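Local coordinates for protein PrgZ (Enterococcus faecalis, PDB 4FAJ) that binds peptide pheromone outside the cell as a membrane-anchored substrate-binding protein, and probably serves peptide uptake across the membrane, at residues 70-74 / 75-79; 136-139 / 140-143; 507-510 / 511-514. All blocks are in the same frame, centred on the assembly; numbering follows the deposited sequence.

Interaction 1: 70-74 / 75-79; sequences VQSLD and PATAV
Asp-74 meets Ala-76 and Thr-77 across the turn that follows it, and its side chain can be followed outward atom by atom. CB lies 3.6 Å from Thr-77 OG1, with the two side chains crossing at about a right angle. The carboxylate is carried over Pro-75 because CG stands opposite the backbone N (chi1 -177°). There OD1 accepts from Ala-76 N at 3.1 Å; the donor approaches from above the carboxylate plane, 66° out of it. OD2 has Thr-77 CG2 at 4.0 Å, but its main partner is Arg-148 of helix 139-150, with which it forms a salt bridge.

The backbone of Asp-74 is engaged as well. Its O takes two N-H groups: Ala-78 N at 2.9 Å, nearly in line with the carbonyl bond, and Thr-77 N at 2.8 Å, which stands 48° above the carbonyl plane. A second polar cluster centres on Ser-72 OG, which accepts from Asp-74 N at 3.0 Å and so closes an ST turn. The same hydroxyl shares a hydrogen bond with Thr-77 OG1 at 2.6 Å, linking the residues just before Asp-74 to those just after Ala-76.

These bonds close residues 72-78, in the loop between strand 61-66 and helix 81-90, into a compact turn. Just beyond, Val-79 makes backbone hydrogen bonds to the bound peptide and packs on one of its apolar side chains. Within a largely buried loop, the carboxylate faces both an N-H and a guanidinium group, which would be expected to favour its ionised form.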
ATOM      1  N   VAL A  70      -0.431  -3.500 -13.944  1.00 18.06           N
ATOM      2  CA  VAL A  70       0.685  -3.910 -13.103  1.00 17.21           C
ATOM      3  C   VAL A  70       1.812  -2.914 -13.309  1.00 17.07           C
ATOM      4  O   VAL A  70       2.075  -2.525 -14.435  1.00 17.49           O
ATOM      5  CB  VAL A  70       1.139  -5.329 -13.473  1.00 17.86           C
ATOM      6  CG1 VAL A  70       2.486  -5.655 -12.839  1.00 15.86           C
ATOM      7  CG2 VAL A  70       0.067  -6.349 -13.047  1.00 17.87           C
ATOM      8  N   GLN A  71       2.452  -2.483 -12.224  1.00 16.64           N
ATOM      9  CA  GLN A  71       3.528  -1.499 -12.283  1.00 17.00           C
ATOM     10  C   GLN A  71       4.931  -2.107 -12.081  1.00 17.41           C
ATOM     11  O   GLN A  71       5.895  -1.634 -12.684  1.00 17.29           O
ATOM     12  CB  GLN A  71       3.310  -0.424 -11.234  1.00 16.72           C
ATOM     13  CG  GLN A  71       1.994   0.289 -11.340  1.00 17.26           C
ATOM     14  CD  GLN A  71       1.892   1.088 -12.617  1.00 19.68           C
ATOM     15  OE1 GLN A  71       2.758   1.910 -12.903  1.00 21.45           O
ATOM     16  NE2 GLN A  71       0.841   0.858 -13.384  1.00 20.60           N
ATOM     17  N   SER A  72       5.032  -3.152 -11.257  1.00 16.73           N
ATOM     18  CA  SER A  72       6.297  -3.827 -11.000  1.00 17.51           C
ATOM     19  C   SER A  72       6.110  -5.341 -10.855  1.00 17.21           C
ATOM     20  O   SER A  72       5.079  -5.802 -10.346  1.00 16.73           O
ATOM     21  CB  SER A  72       6.950  -3.250  -9.729  1.00 17.27           C
ATOM     22  OG  SER A  72       8.099  -3.987  -9.356  1.00 20.19           O
ATOM     23  N   LEU A  73       7.102  -6.096 -11.323  1.00 17.41           N
ATOM     24  CA  LEU A  73       7.180  -7.537 -11.106  1.00 17.90           C
ATOM     25  C   LEU A  73       8.369  -7.908 -10.205  1.00 18.23           C
ATOM     26  O   LEU A  73       8.775  -9.076 -10.154  1.00 18.46           O
ATOM     27  CB  LEU A  73       7.293  -8.263 -12.447  1.00 18.52           C
ATOM     28  CG  LEU A  73       6.183  -8.030 -13.463  1.00 18.29           C
ATOM     29  CD1 LEU A  73       6.526  -8.721 -14.782  1.00 19.90           C
ATOM     30  CD2 LEU A  73       4.871  -8.546 -12.911  1.00 18.47           C
ATOM     31  N   ASP A  74       8.921  -6.918  -9.509  1.00 18.47           N
ATOM     32  CA  ASP A  74      10.117  -7.100  -8.681  1.00 18.87           C
ATOM     33  C   ASP A  74       9.806  -6.738  -7.221  1.00 18.68           C
ATOM     34  O   ASP A  74       9.504  -5.579  -6.913  1.00 18.88           O
ATOM     35  CB  ASP A  74      11.253  -6.233  -9.218  1.00 19.40           C
ATOM     36  CG  ASP A  74      12.574  -6.421  -8.463  1.00 20.11           C
ATOM     37  OD1 ASP A  74      12.663  -7.208  -7.491  1.00 21.19           O
ATOM     38  OD2 ASP A  74      13.549  -5.746  -8.852  1.00 21.21           O
ATOM     39  N   PRO A  75       9.920  -7.723  -6.309  1.00 18.35           N
ATOM     40  CA  PRO A  75       9.738  -7.471  -4.875  1.00 18.16           C
ATOM     41  C   PRO A  75      10.451  -6.221  -4.355  1.00 18.28           C
ATOM     42  O   PRO A  75       9.931  -5.516  -3.488  1.00 18.27           O
ATOM     43  CB  PRO A  75      10.352  -8.724  -4.228  1.00 18.25           C
ATOM     44  CG  PRO A  75      10.108  -9.795  -5.206  1.00 18.15           C
ATOM     45  CD  PRO A  75      10.270  -9.137  -6.564  1.00 18.75           C
ATOM     46  N   ALA A  76      11.648  -5.964  -4.859  1.00 18.70           N
ATOM     47  CA  ALA A  76      12.433  -4.833  -4.398  1.00 19.13           C
ATOM     48  C   ALA A  76      11.805  -3.491  -4.769  1.00 19.51           C
ATOM     49  O   ALA A  76      12.003  -2.521  -4.053  1.00 21.02           O
ATOM     50  CB  ALA A  76      13.870  -4.919  -4.933  1.00 19.45           C
ATOM     51  N   THR A  77      11.046  -3.427  -5.863  1.00 19.54           N
ATOM     52  CA  THR A  77      10.514  -2.154  -6.357  1.00 19.36           C
ATOM     53  C   THR A  77       8.993  -2.003  -6.291  1.00 18.78           C
ATOM     54  O   THR A  77       8.501  -0.890  -6.440  1.00 19.04           O
ATOM     55  CB  THR A  77      10.937  -1.884  -7.818  1.00 20.08           C
ATOM     56  OG1 THR A  77      10.291  -2.825  -8.688  1.00 19.95           O
ATOM     57  CG2 THR A  77      12.471  -1.970  -7.964  1.00 20.66           C
ATOM     58  N   ALA A  78       8.257  -3.095  -6.067  1.00 17.85           N
ATOM     59  CA  ALA A  78       6.798  -3.053  -6.036  1.00 17.68           C
ATOM     60  C   ALA A  78       6.269  -2.372  -4.757  1.00 17.50           C
ATOM     61  O   ALA A  78       6.588  -2.787  -3.644  1.00 17.87           O
ATOM     62  CB  ALA A  78       6.226  -4.458  -6.163  1.00 17.43           C
ATOM     63  N   VAL A  79       5.463  -1.331  -4.938  1.00 17.38           N
ATOM     64  CA  VAL A  79       4.890  -0.571  -3.826  1.00 17.48           C
ATOM     65  C   VAL A  79       3.392  -0.215  -3.965  1.00 16.80           C
ATOM     66  O   VAL A  79       2.788   0.307  -3.012  1.00 17.66           O
ATOM     67  CB  VAL A  79       5.720   0.713  -3.588  1.00 17.59           C
ATOM     68  CG1 VAL A  79       5.424   1.769  -4.643  1.00 18.07           C
ATOM     69  CG2 VAL A  79       5.471   1.247  -2.194  1.00 19.34           C
TER

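Interaction 2: 136-139 / 140-143; sequences QITA and SDFV
Thr-138 and Asp-141 grip each other in both directions, forming a capping box at the start of helix 139-150. In one direction Asp-141 N donates to Thr-138 OG1 at 3.2 Å. The hydroxyl faces the first turn because it sits between the backbone N and the carbonyl carbon (chi1 69°). In the other, Thr-138 N donates to Asp-141 OD2 at 3.0 Å along an almost straight path of 176°, although the donor lies above the carboxylate plane, 39° out of it. Asp-141 N also makes a weak bond to Thr-138 O. One turn on, Val-143 N bonds to Ala-139 O at 3.1 Å, an i to i+4 backbone bond of the helix.

An apolar contact flanks the box: Ile-137 CG2 comes within 3.9 Å of Phe-142 CE2, at an oblique angle to the ring. Separately, the carbonyl oxygen Thr-138 O lies near the plane of that ring, at its edge, 3.6 Å from Phe-142 CD2.

The second shell fixes the carboxylate. OD2 of Asp-141 accepts a further bond from Trp-131 NE1, while OD1 accepts from the backbone N of Gln-216, so both oxygens of this buried group are hydrogen-bonded. Backbone hydrogen bonds of Ile-137 with Ala-129 and of Ala-139, the first helix residue, with Glu-188 hold the chain just before and just after Thr-138.

The cap thus lies where several elements of the fold converge: Ala-139 and Val-143 pack on strands 183-186 and 190-194, Phe-142 joins them on Leu-191, and Thr-138 and Ser-140 lean on Gln-216 at the start of helix 216-222.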
ATOM      1  N   GLN A 136      15.686 -25.550  -5.709  1.00 25.36           N
ATOM      2  CA  GLN A 136      15.381 -25.289  -4.296  1.00 25.11           C
ATOM      3  C   GLN A 136      15.570 -23.816  -3.950  1.00 23.70           C
ATOM      4  O   GLN A 136      16.453 -23.149  -4.491  1.00 23.61           O
ATOM      5  CB  GLN A 136      16.252 -26.155  -3.369  1.00 26.53           C
ATOM      6  CG  GLN A 136      15.863 -27.657  -3.343  1.00 29.60           C
ATOM      7  CD  GLN A 136      14.533 -27.943  -2.606  1.00 33.50           C
ATOM      8  OE1 GLN A 136      14.194 -27.289  -1.607  1.00 34.72           O
ATOM      9  NE2 GLN A 136      13.790 -28.943  -3.095  1.00 35.34           N
ATOM     10  N   ILE A 137      14.711 -23.312  -3.066  1.00 21.69           N
ATOM     11  CA  ILE A 137      14.843 -21.961  -2.550  1.00 20.69           C
ATOM     12  C   ILE A 137      15.763 -22.056  -1.347  1.00 20.58           C
ATOM     13  O   ILE A 137      15.489 -22.831  -0.420  1.00 20.62           O
ATOM     14  CB  ILE A 137      13.489 -21.371  -2.107  1.00 19.74           C
ATOM     15  CG1 ILE A 137      12.508 -21.303  -3.283  1.00 19.21           C
ATOM     16  CG2 ILE A 137      13.691 -19.973  -1.521  1.00 18.38           C
ATOM     17  CD1 ILE A 137      11.082 -20.957  -2.861  1.00 17.96           C
ATOM     18  N   THR A 138      16.855 -21.294  -1.365  1.00 19.94           N
ATOM     19  CA  THR A 138      17.860 -21.382  -0.307  1.00 19.85           C
ATOM     20  C   THR A 138      17.858 -20.151   0.582  1.00 19.42           C
ATOM     21  O   THR A 138      17.331 -19.098   0.217  1.00 18.70           O
ATOM     22  CB  THR A 138      19.292 -21.544  -0.867  1.00 20.53           C
ATOM     23  OG1 THR A 138      19.684 -20.334  -1.507  1.00 19.61           O
ATOM     24  CG2 THR A 138      19.400 -22.728  -1.864  1.00 21.10           C
ATOM     25  N   ALA A 139      18.481 -20.293   1.748  1.00 19.39           N
ATOM     26  CA  ALA A 139      18.680 -19.183   2.657  1.00 19.61           C
ATOM     27  C   ALA A 139      19.477 -18.061   1.972  1.00 19.82           C
ATOM     28  O   ALA A 139      19.187 -16.887   2.178  1.00 19.39           O
ATOM     29  CB  ALA A 139      19.392 -19.652   3.908  1.00 19.64           C
ATOM     30  N   SER A 140      20.459 -18.448   1.161  1.00 20.43           N
ATOM     31  CA  SER A 140      21.271 -17.501   0.373  1.00 21.34           C
ATOM     32  C   SER A 140      20.488 -16.640  -0.621  1.00 20.42           C
ATOM     33  O   SER A 140      20.853 -15.479  -0.845  1.00 21.14           O
ATOM     34  CB  SER A 140      22.390 -18.243  -0.360  1.00 22.24           C
ATOM     35  OG  SER A 140      23.421 -18.531   0.558  1.00 24.89           O
ATOM     36  N   ASP A 141      19.432 -17.195  -1.214  1.00 20.04           N
ATOM     37  CA  ASP A 141      18.479 -16.402  -2.011  1.00 19.48           C
ATOM     38  C   ASP A 141      17.893 -15.236  -1.194  1.00 18.95           C
ATOM     39  O   ASP A 141      17.764 -14.104  -1.707  1.00 18.71           O
ATOM     40  CB  ASP A 141      17.310 -17.264  -2.539  1.00 19.27           C
ATOM     41  CG  ASP A 141      17.723 -18.255  -3.626  1.00 20.32           C
ATOM     42  OD1 ASP A 141      18.593 -17.938  -4.466  1.00 20.43           O
ATOM     43  OD2 ASP A 141      17.138 -19.367  -3.657  1.00 21.16           O
ATOM     44  N   PHE A 142      17.505 -15.506   0.060  1.00 18.30           N
ATOM     45  CA  PHE A 142      16.966 -14.454   0.924  1.00 17.36           C
ATOM     46  C   PHE A 142      18.023 -13.411   1.298  1.00 17.33           C
ATOM     47  O   PHE A 142      17.757 -12.204   1.205  1.00 16.76           O
ATOM     48  CB  PHE A 142      16.312 -15.031   2.197  1.00 17.10           C
ATOM     49  CG  PHE A 142      14.964 -15.651   1.960  1.00 15.83           C
ATOM     50  CD1 PHE A 142      13.809 -14.877   1.991  1.00 15.09           C
ATOM     51  CD2 PHE A 142      14.841 -17.021   1.734  1.00 16.12           C
ATOM     52  CE1 PHE A 142      12.560 -15.446   1.775  1.00 14.61           C
ATOM     53  CE2 PHE A 142      13.592 -17.592   1.525  1.00 14.99           C
ATOM     54  CZ  PHE A 142      12.454 -16.798   1.543  1.00 14.49           C
ATOM     55  N   VAL A 143      19.211 -13.868   1.688  1.00 17.76           N
ATOM     56  CA  VAL A 143      20.303 -12.959   2.046  1.00 18.37           C
ATOM     57  C   VAL A 143      20.581 -11.961   0.918  1.00 19.14           C
ATOM     58  O   VAL A 143      20.593 -10.749   1.145  1.00 18.55           O
ATOM     59  CB  VAL A 143      21.607 -13.708   2.407  1.00 19.09           C
ATOM     60  CG1 VAL A 143      22.785 -12.743   2.468  1.00 18.65           C
ATOM     61  CG2 VAL A 143      21.456 -14.462   3.732  1.00 18.58           C
TER

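Interaction 3: 507-510 / 511-514; sequences SSKR and WQEL
Arg-510 and Leu-514 pack one helical turn apart, at the beginning of helix 510-524. Approached along the helix, Trp-511 comes first: its ring meets Phe-381 edge-to-face. Gln-512 follows, with CB 3.4 Å from Lys-509 O. Glu-513 N then donates to Lys-509 O at 2.9 Å, the carbonyl of the N-cap residue, and Glu-513 CG rests 3.4 Å from that oxygen before the carboxylate goes on to a salt bridge with Lys-516. At Leu-514, N bonds to Arg-510 O at 2.8 Å. Its CD1 lies over the centre of one face of the Arg-510 guanidinium, 3.6 Å from CZ.

That reach depends on the shape of Arg-510: CG is anti to the backbone N (chi1 175°) and the chain runs extended from there to NE. Ahead of the helix, Ser-507 O accepts from Arg-510 N, closing a type I beta turn, and Ser-507 OG accepts from Lys-509 N in an ST turn.

The guanidinium therefore has a methyl group over one face while its NH2 forms a salt bridge with Asp-475, consistent with apolar packing and charge pairing using different parts of the same group.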
ATOM      1  N   SER A 507       9.507   2.478  24.431  1.00 28.61           N
ATOM      2  CA  SER A 507       9.188   2.327  25.854  1.00 28.70           C
ATOM      3  C   SER A 507       7.794   1.740  26.072  1.00 28.73           C
ATOM      4  O   SER A 507       7.070   1.460  25.113  1.00 28.06           O
ATOM      5  CB  SER A 507       9.245   3.687  26.540  1.00 29.38           C
ATOM      6  OG  SER A 507       8.030   4.400  26.345  1.00 28.72           O
ATOM      7  N   SER A 508       7.414   1.594  27.345  1.00 28.75           N
ATOM      8  CA  SER A 508       6.049   1.205  27.711  1.00 28.73           C
ATOM      9  C   SER A 508       5.002   2.236  27.266  1.00 27.87           C
ATOM     10  O   SER A 508       3.813   1.938  27.235  1.00 27.86           O
ATOM     11  CB  SER A 508       5.933   0.997  29.224  1.00 29.52           C
ATOM     12  OG  SER A 508       6.373   2.145  29.940  1.00 31.30           O
ATOM     13  N   LYS A 509       5.453   3.446  26.945  1.00 27.18           N
ATOM     14  CA  LYS A 509       4.585   4.518  26.478  1.00 26.61           C
ATOM     15  C   LYS A 509       4.555   4.675  24.949  1.00 24.80           C
ATOM     16  O   LYS A 509       4.027   5.664  24.464  1.00 24.08           O
ATOM     17  CB  LYS A 509       5.040   5.849  27.080  1.00 27.54           C
ATOM     18  CG  LYS A 509       5.018   5.901  28.597  1.00 30.53           C
ATOM     19  CD  LYS A 509       3.590   5.778  29.146  1.00 33.63           C
ATOM     20  CE  LYS A 509       3.311   6.837  30.213  1.00 36.17           C
ATOM     21  NZ  LYS A 509       4.358   6.855  31.278  1.00 38.55           N
ATOM     22  N   ARG A 510       5.082   3.699  24.206  1.00 23.15           N
ATOM     23  CA  ARG A 510       5.208   3.807  22.746  1.00 21.95           C
ATOM     24  C   ARG A 510       3.896   4.247  22.089  1.00 21.34           C
ATOM     25  O   ARG A 510       3.889   5.177  21.279  1.00 20.57           O
ATOM     26  CB  ARG A 510       5.683   2.484  22.143  1.00 21.60           C
ATOM     27  CG  ARG A 510       5.733   2.478  20.618  1.00 21.99           C
ATOM     28  CD  ARG A 510       6.337   1.208  20.081  1.00 23.05           C
ATOM     29  NE  ARG A 510       6.346   1.208  18.626  1.00 22.28           N
ATOM     30  CZ  ARG A 510       5.359   0.750  17.853  1.00 21.87           C
ATOM     31  NH1 ARG A 510       4.252   0.229  18.379  1.00 22.61           N
ATOM     32  NH2 ARG A 510       5.488   0.811  16.539  1.00 22.31           N
ATOM     33  N   TRP A 511       2.801   3.580  22.459  1.00 20.85           N
ATOM     34  CA  TRP A 511       1.466   3.862  21.929  1.00 20.58           C
ATOM     35  C   TRP A 511       1.104   5.329  22.075  1.00 20.03           C
ATOM     36  O   TRP A 511       0.619   5.966  21.139  1.00 18.94           O
ATOM     37  CB  TRP A 511       0.436   3.022  22.686  1.00 21.02           C
ATOM     38  CG  TRP A 511      -0.893   2.838  22.022  1.00 22.99           C
ATOM     39  CD1 TRP A 511      -2.077   3.437  22.362  1.00 25.90           C
ATOM     40  CD2 TRP A 511      -1.194   1.926  20.965  1.00 24.72           C
ATOM     41  NE1 TRP A 511      -3.093   2.972  21.557  1.00 25.87           N
ATOM     42  CE2 TRP A 511      -2.577   2.039  20.696  1.00 24.76           C
ATOM     43  CE3 TRP A 511      -0.426   1.036  20.201  1.00 23.93           C
ATOM     44  CZ2 TRP A 511      -3.202   1.295  19.698  1.00 24.89           C
ATOM     45  CZ3 TRP A 511      -1.055   0.297  19.217  1.00 24.53           C
ATOM     46  CH2 TRP A 511      -2.428   0.427  18.977  1.00 23.94           C
ATOM     47  N   GLN A 512       1.376   5.862  23.257  1.00 19.56           N
ATOM     48  CA  GLN A 512       1.044   7.231  23.568  1.00 19.72           C
ATOM     49  C   GLN A 512       1.948   8.179  22.778  1.00 18.48           C
ATOM     50  O   GLN A 512       1.504   9.237  22.329  1.00 17.91           O
ATOM     51  CB  GLN A 512       1.168   7.488  25.076  1.00 20.91           C
ATOM     52  CG  GLN A 512       0.055   6.842  25.931  1.00 24.03           C
ATOM     53  CD  GLN A 512       0.128   5.312  25.993  1.00 27.46           C
ATOM     54  OE1 GLN A 512       1.210   4.713  25.886  1.00 27.07           O
ATOM     55  NE2 GLN A 512      -1.040   4.670  26.149  1.00 29.34           N
ATOM     56  N   GLU A 513       3.207   7.788  22.601  1.00 17.58           N
ATOM     57  CA  GLU A 513       4.159   8.637  21.888  1.00 17.67           C
ATOM     58  C   GLU A 513       3.850   8.701  20.404  1.00 16.41           C
ATOM     59  O   GLU A 513       3.956   9.770  19.800  1.00 16.40           O
ATOM     60  CB  GLU A 513       5.603   8.185  22.129  1.00 17.87           C
ATOM     61  CG  GLU A 513       6.030   8.301  23.587  1.00 20.07           C
ATOM     62  CD  GLU A 513       5.947   9.715  24.116  1.00 23.38           C
ATOM     63  OE1 GLU A 513       6.766  10.556  23.688  1.00 23.78           O
ATOM     64  OE2 GLU A 513       5.068   9.984  24.968  1.00 26.53           O
ATOM     65  N   LEU A 514       3.460   7.573  19.817  1.00 15.04           N
ATOM     66  CA  LEU A 514       3.024   7.557  18.423  1.00 14.47           C
ATOM     67  C   LEU A 514       1.762   8.391  18.216  1.00 13.89           C
ATOM     68  O   LEU A 514       1.615   9.029  17.183  1.00 12.69           O
ATOM     69  CB  LEU A 514       2.783   6.131  17.924  1.00 14.50           C
ATOM     70  CG  LEU A 514       4.007   5.215  17.823  1.00 15.14           C
ATOM     71  CD1 LEU A 514       3.603   3.860  17.202  1.00 16.57           C
ATOM     72  CD2 LEU A 514       5.143   5.860  17.039  1.00 16.28           C
TER

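Overall arrangement
The three contacts are separate along the chain and in space. Interactions 1 and 2 lie on the same side of the chain's centre, with their own centres about 20 Å apart, and they are bridged by helix 139-150: interaction 2 caps its start, and Arg-148 near its end pairs with Asp-74 of interaction 1. Interaction 3 lies about 33 Å from interaction 1, centre to centre, on the opposite side of the chain's centre. Interaction 1 reaches the bound peptide through Val-79. Zinc sites are more distant: the side chain of Ile-137 is about 11 Å from that of Asp-263, a zinc ligand, and that of Trp-511 about 12 Å from a bound zinc ion.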